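Local coordinates for protein dally-like, isoform A (Drosophila melanogaster, PDB 6XTZ) that is a glypican, probably a cell-surface proteoglycan, that binds Wnt and Hedgehog proteins and shields the palmitoleate lipid of Wnt so that it can signal at a distance, at residues Tyr203-Ala214 against Phe265-Met276. The protein carries 5 engineered substitutions. Numbering follows the deposited sequence.
Sequences YGQALTTASEVA and FDSEWENFAMAM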
loop_
_atom_site.group_PDB
_atom_site.type_symbol
_atom_site.label_atom_id
_atom_site.label_comp_id
_atom_site.label_asym_id
_atom_site.label_seq_id
_atom_site.Cartn_x
_atom_site.Cartn_y
_atom_site.Cartn_z
ATOM N N TYR A 203 2.512 -8.627 3.802
ATOM C CA TYR A 203 1.719 -7.544 4.375
ATOM C C TYR A 203 2.589 -6.324 4.662
ATOM O O TYR A 203 2.253 -5.198 4.274
ATOM C CB TYR A 203 1.039 -8.041 5.651
ATOM C CG TYR A 203 -0.044 -7.146 6.208
ATOM C CD1 TYR A 203 -1.266 -7.016 5.563
ATOM C CD2 TYR A 203 0.142 -6.461 7.403
ATOM C CE1 TYR A 203 -2.264 -6.212 6.080
ATOM C CE2 TYR A 203 -0.849 -5.655 7.927
ATOM C CZ TYR A 203 -2.050 -5.534 7.261
ATOM O OH TYR A 203 -3.041 -4.734 7.778
ATOM N N GLY A 204 3.723 -6.533 5.335
ATOM C CA GLY A 204 4.629 -5.431 5.608
ATOM C C GLY A 204 5.402 -4.951 4.400
ATOM O O GLY A 204 5.685 -3.755 4.278
ATOM N N GLN A 205 5.760 -5.861 3.493
ATOM C CA GLN A 205 6.521 -5.451 2.316
ATOM C C GLN A 205 5.659 -4.648 1.347
ATOM O O GLN A 205 6.116 -3.646 0.782
ATOM C CB GLN A 205 7.116 -6.670 1.610
ATOM C CG GLN A 205 8.218 -7.361 2.393
ATOM C CD GLN A 205 9.420 -6.472 2.622
ATOM O OE1 GLN A 205 9.742 -5.617 1.796
ATOM N NE2 GLN A 205 10.089 -6.663 3.753
ATOM N N ALA A 206 4.409 -5.072 1.146
ATOM C CA ALA A 206 3.508 -4.324 0.276
ATOM C C ALA A 206 3.198 -2.950 0.857
ATOM O O ALA A 206 3.070 -1.972 0.113
ATOM C CB ALA A 206 2.220 -5.115 0.042
ATOM N N LEU A 207 3.073 -2.858 2.182
ATOM C CA LEU A 207 2.833 -1.561 2.804
ATOM C C LEU A 207 4.031 -0.637 2.622
ATOM O O LEU A 207 3.865 0.573 2.430
ATOM C CB LEU A 207 2.507 -1.739 4.287
ATOM C CG LEU A 207 2.250 -0.450 5.074
ATOM C CD1 LEU A 207 1.072 0.319 4.490
ATOM C CD2 LEU A 207 2.023 -0.750 6.546
ATOM N N THR A 208 5.245 -1.191 2.669
ATOM C CA THR A 208 6.441 -0.384 2.449
ATOM C C THR A 208 6.504 0.124 1.015
ATOM O O THR A 208 6.775 1.307 0.775
ATOM C CB THR A 208 7.697 -1.196 2.783
ATOM O OG1 THR A 208 7.737 -1.468 4.189
ATOM C CG2 THR A 208 8.951 -0.428 2.386
ATOM N N THR A 209 6.259 -0.760 0.046
ATOM C CA THR A 209 6.305 -0.352 -1.354
ATOM C C THR A 209 5.244 0.696 -1.660
ATOM O O THR A 209 5.492 1.635 -2.427
ATOM C CB THR A 209 6.135 -1.570 -2.262
ATOM O OG1 THR A 209 4.979 -2.310 -1.857
ATOM C CG2 THR A 209 7.360 -2.468 -2.181
ATOM N N ALA A 210 4.056 0.560 -1.064
ATOM C CA ALA A 210 3.018 1.567 -1.257
ATOM C C ALA A 210 3.459 2.923 -0.724
ATOM O O ALA A 210 3.121 3.964 -1.299
ATOM C CB ALA A 210 1.723 1.127 -0.581
ATOM N N SER A 211 4.211 2.933 0.379
ATOM C CA SER A 211 4.737 4.193 0.894
ATOM C C SER A 211 5.820 4.750 -0.019
ATOM O O SER A 211 5.943 5.971 -0.173
ATOM C CB SER A 211 5.280 3.997 2.310
ATOM O OG SER A 211 5.924 5.172 2.772
ATOM N N GLU A 212 6.612 3.872 -0.638
ATOM C CA GLU A 212 7.681 4.328 -1.520
ATOM C C GLU A 212 7.120 4.877 -2.826
ATOM O O GLU A 212 7.539 5.945 -3.290
ATOM C CB GLU A 212 8.661 3.187 -1.792
ATOM C CG GLU A 212 9.390 2.682 -0.556
ATOM C CD GLU A 212 10.204 1.431 -0.829
ATOM O OE1 GLU A 212 9.977 0.786 -1.875
ATOM O OE2 GLU A 212 11.073 1.093 0.003
ATOM N N VAL A 213 6.173 4.160 -3.439
ATOM C CA VAL A 213 5.623 4.624 -4.709
ATOM C C VAL A 213 4.794 5.886 -4.509
ATOM O O VAL A 213 4.753 6.751 -5.390
ATOM C CB VAL A 213 4.807 3.512 -5.399
ATOM C CG1 VAL A 213 5.683 2.301 -5.673
ATOM C CG2 VAL A 213 3.588 3.127 -4.572
ATOM N N ALA A 214 4.132 6.022 -3.356
ATOM C CA ALA A 214 3.392 7.247 -3.077
ATOM C C ALA A 214 4.333 8.439 -2.970
ATOM O O ALA A 214 4.021 9.532 -3.457
ATOM C CB ALA A 214 2.574 7.092 -1.796
ATOM N N PHE A 265 -3.180 5.098 -11.320
ATOM C CA PHE A 265 -2.596 4.877 -10.002
ATOM C C PHE A 265 -3.661 4.894 -8.917
ATOM O O PHE A 265 -3.552 4.161 -7.927
ATOM C CB PHE A 265 -1.530 5.935 -9.725
ATOM C CG PHE A 265 -0.641 5.614 -8.558
ATOM C CD1 PHE A 265 0.447 4.771 -8.713
ATOM C CD2 PHE A 265 -0.886 6.162 -7.311
ATOM C CE1 PHE A 265 1.271 4.475 -7.644
ATOM C CE2 PHE A 265 -0.066 5.871 -6.238
ATOM C CZ PHE A 265 1.013 5.026 -6.405
ATOM N N ASP A 266 -4.701 5.715 -9.091
ATOM C CA ASP A 266 -5.791 5.750 -8.123
ATOM C C ASP A 266 -6.561 4.433 -8.104
ATOM O O ASP A 266 -6.878 3.911 -7.030
ATOM C CB ASP A 266 -6.726 6.916 -8.438
ATOM C CG ASP A 266 -8.043 6.824 -7.701
ATOM O OD1 ASP A 266 -8.024 6.697 -6.459
ATOM O OD2 ASP A 266 -9.097 6.891 -8.366
ATOM N N SER A 267 -6.869 3.880 -9.280
ATOM C CA SER A 267 -7.654 2.650 -9.325
ATOM C C SER A 267 -6.871 1.473 -8.758
ATOM O O SER A 267 -7.424 0.653 -8.015
ATOM C CB SER A 267 -8.107 2.364 -10.758
ATOM O OG SER A 267 -7.001 2.131 -11.612
ATOM N N GLU A 268 -5.581 1.375 -9.085
ATOM C CA GLU A 268 -4.767 0.300 -8.529
ATOM C C GLU A 268 -4.527 0.489 -7.036
ATOM O O GLU A 268 -4.359 -0.497 -6.310
ATOM C CB GLU A 268 -3.437 0.201 -9.276
ATOM C CG GLU A 268 -3.577 -0.175 -10.743
ATOM C CD GLU A 268 -4.126 -1.578 -10.946
ATOM O OE1 GLU A 268 -4.119 -2.378 -9.987
ATOM O OE2 GLU A 268 -4.565 -1.881 -12.074
ATOM N N TRP A 269 -4.506 1.738 -6.562
ATOM C CA TRP A 269 -4.400 1.983 -5.127
ATOM C C TRP A 269 -5.593 1.391 -4.388
ATOM O O TRP A 269 -5.448 0.859 -3.281
ATOM C CB TRP A 269 -4.288 3.484 -4.861
ATOM C CG TRP A 269 -4.019 3.843 -3.427
ATOM C CD1 TRP A 269 -4.944 4.142 -2.470
ATOM C CD2 TRP A 269 -2.737 3.954 -2.795
ATOM N NE1 TRP A 269 -4.318 4.430 -1.280
ATOM C CE2 TRP A 269 -2.964 4.319 -1.452
ATOM C CE3 TRP A 269 -1.421 3.780 -3.235
ATOM C CZ2 TRP A 269 -1.922 4.512 -0.546
ATOM C CZ3 TRP A 269 -0.389 3.972 -2.334
ATOM C CH2 TRP A 269 -0.646 4.334 -1.004
ATOM N N GLU A 270 -6.783 1.471 -4.989
ATOM C CA GLU A 270 -7.951 0.822 -4.406
ATOM C C GLU A 270 -7.794 -0.692 -4.402
ATOM O O GLU A 270 -8.171 -1.357 -3.430
ATOM C CB GLU A 270 -9.215 1.234 -5.161
ATOM C CG GLU A 270 -9.578 2.703 -5.010
ATOM C CD GLU A 270 -10.922 3.036 -5.627
ATOM O OE1 GLU A 270 -11.594 2.112 -6.127
ATOM O OE2 GLU A 270 -11.307 4.224 -5.614
ATOM N N ASN A 271 -7.243 -1.257 -5.481
ATOM C CA ASN A 271 -6.965 -2.691 -5.498
ATOM C C ASN A 271 -5.956 -3.063 -4.420
ATOM O O ASN A 271 -6.070 -4.119 -3.788
ATOM C CB ASN A 271 -6.456 -3.120 -6.875
ATOM C CG ASN A 271 -7.500 -2.962 -7.963
ATOM O OD1 ASN A 271 -8.698 -2.903 -7.690
ATOM N ND2 ASN A 271 -7.047 -2.901 -9.209
ATOM N N PHE A 272 -4.956 -2.204 -4.200
ATOM C CA PHE A 272 -3.997 -2.436 -3.126
ATOM C C PHE A 272 -4.680 -2.429 -1.765
ATOM O O PHE A 272 -4.393 -3.280 -0.915
ATOM C CB PHE A 272 -2.889 -1.381 -3.176
ATOM C CG PHE A 272 -2.115 -1.252 -1.894
ATOM C CD1 PHE A 272 -1.107 -2.149 -1.585
ATOM C CD2 PHE A 272 -2.394 -0.230 -0.999
ATOM C CE1 PHE A 272 -0.391 -2.032 -0.407
ATOM C CE2 PHE A 272 -1.684 -0.109 0.183
ATOM C CZ PHE A 272 -0.684 -1.014 0.480
ATOM N N ALA A 273 -5.585 -1.475 -1.536
ATOM C CA ALA A 273 -6.260 -1.391 -0.245
ATOM C C ALA A 273 -7.183 -2.583 -0.022
ATOM O O ALA A 273 -7.323 -3.063 1.108
ATOM C CB ALA A 273 -7.041 -0.083 -0.140
ATOM N N MET A 274 -7.827 -3.069 -1.085
ATOM C CA MET A 274 -8.712 -4.220 -0.942
ATOM C C MET A 274 -7.918 -5.499 -0.716
ATOM O O MET A 274 -8.343 -6.373 0.048
ATOM C CB MET A 274 -9.612 -4.350 -2.172
ATOM C CG MET A 274 -10.632 -3.230 -2.310
ATOM S SD MET A 274 -11.761 -3.443 -3.703
ATOM C CE MET A 274 -10.622 -3.363 -5.082
ATOM N N ALA A 275 -6.760 -5.626 -1.364
ATOM C CA ALA A 275 -5.925 -6.801 -1.145
ATOM C C ALA A 275 -5.275 -6.766 0.232
ATOM O O ALA A 275 -5.095 -7.812 0.866
ATOM C CB ALA A 275 -4.868 -6.906 -2.243
ATOM N N MET A 276 -4.916 -5.571 0.714
ATOM C CA MET A 276 -4.369 -5.450 2.062
ATOM C C MET A 276 -5.396 -5.847 3.112
ATOM O O MET A 276 -5.053 -6.476 4.120
ATOM C CB MET A 276 -3.884 -4.022 2.311
ATOM C CG MET A 276 -2.558 -3.701 1.660
ATOM S SD MET A 276 -1.154 -4.464 2.490
ATOM C CE MET A 276 -1.144 -3.554 4.030
#
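Met276 reaches across to the ring of Tyr203 in an antiparallel helix pair of the all-helical glypican core. The segment axes cross at -158° and approach to 11.3 Å. Aromatic rings and a methionine of 265-276 bridge the gap to three alanines, Tyr203, Leu207 and Val213. Met276 is bent at chi2 and chi3 (-74° and -68°), which folds its methyl over one face of the Tyr203 ring. Met276 CE lies 3.9 Å from the Tyr203 ring centroid, a CH-pi contact, nearest to CE1, and the sulfur adds an oblique Met-aromatic approach. Met276 O meets the edge of the same ring, in its plane. On its own helix, Met276 CG lies over the rim of one face of the Phe272 ring. Ala210 CB takes the opposite face in a CH-pi contact, 3.4 Å from Phe272 CZ. Phe272 CE1 sits obliquely 3.5 Å from Ala206 O, a carbonyl already bonded by Ala210 N and Thr209 OG1. Trp269 has CG anti to its backbone N; this brings the six-membered edge of the indole to Ala210 O, which lies in its plane 3.7 Å from Trp269 CZ3. Trp269 NE1 bonds to Tyr456 O, and Trp460 packs edge-to-face with both Trp269 and Phe265. No hydrogen bond joins the two segments. At the far end, Val213 CG2 meets the edge of the Phe265 ring in plane, 3.7 Å from Phe265 CZ.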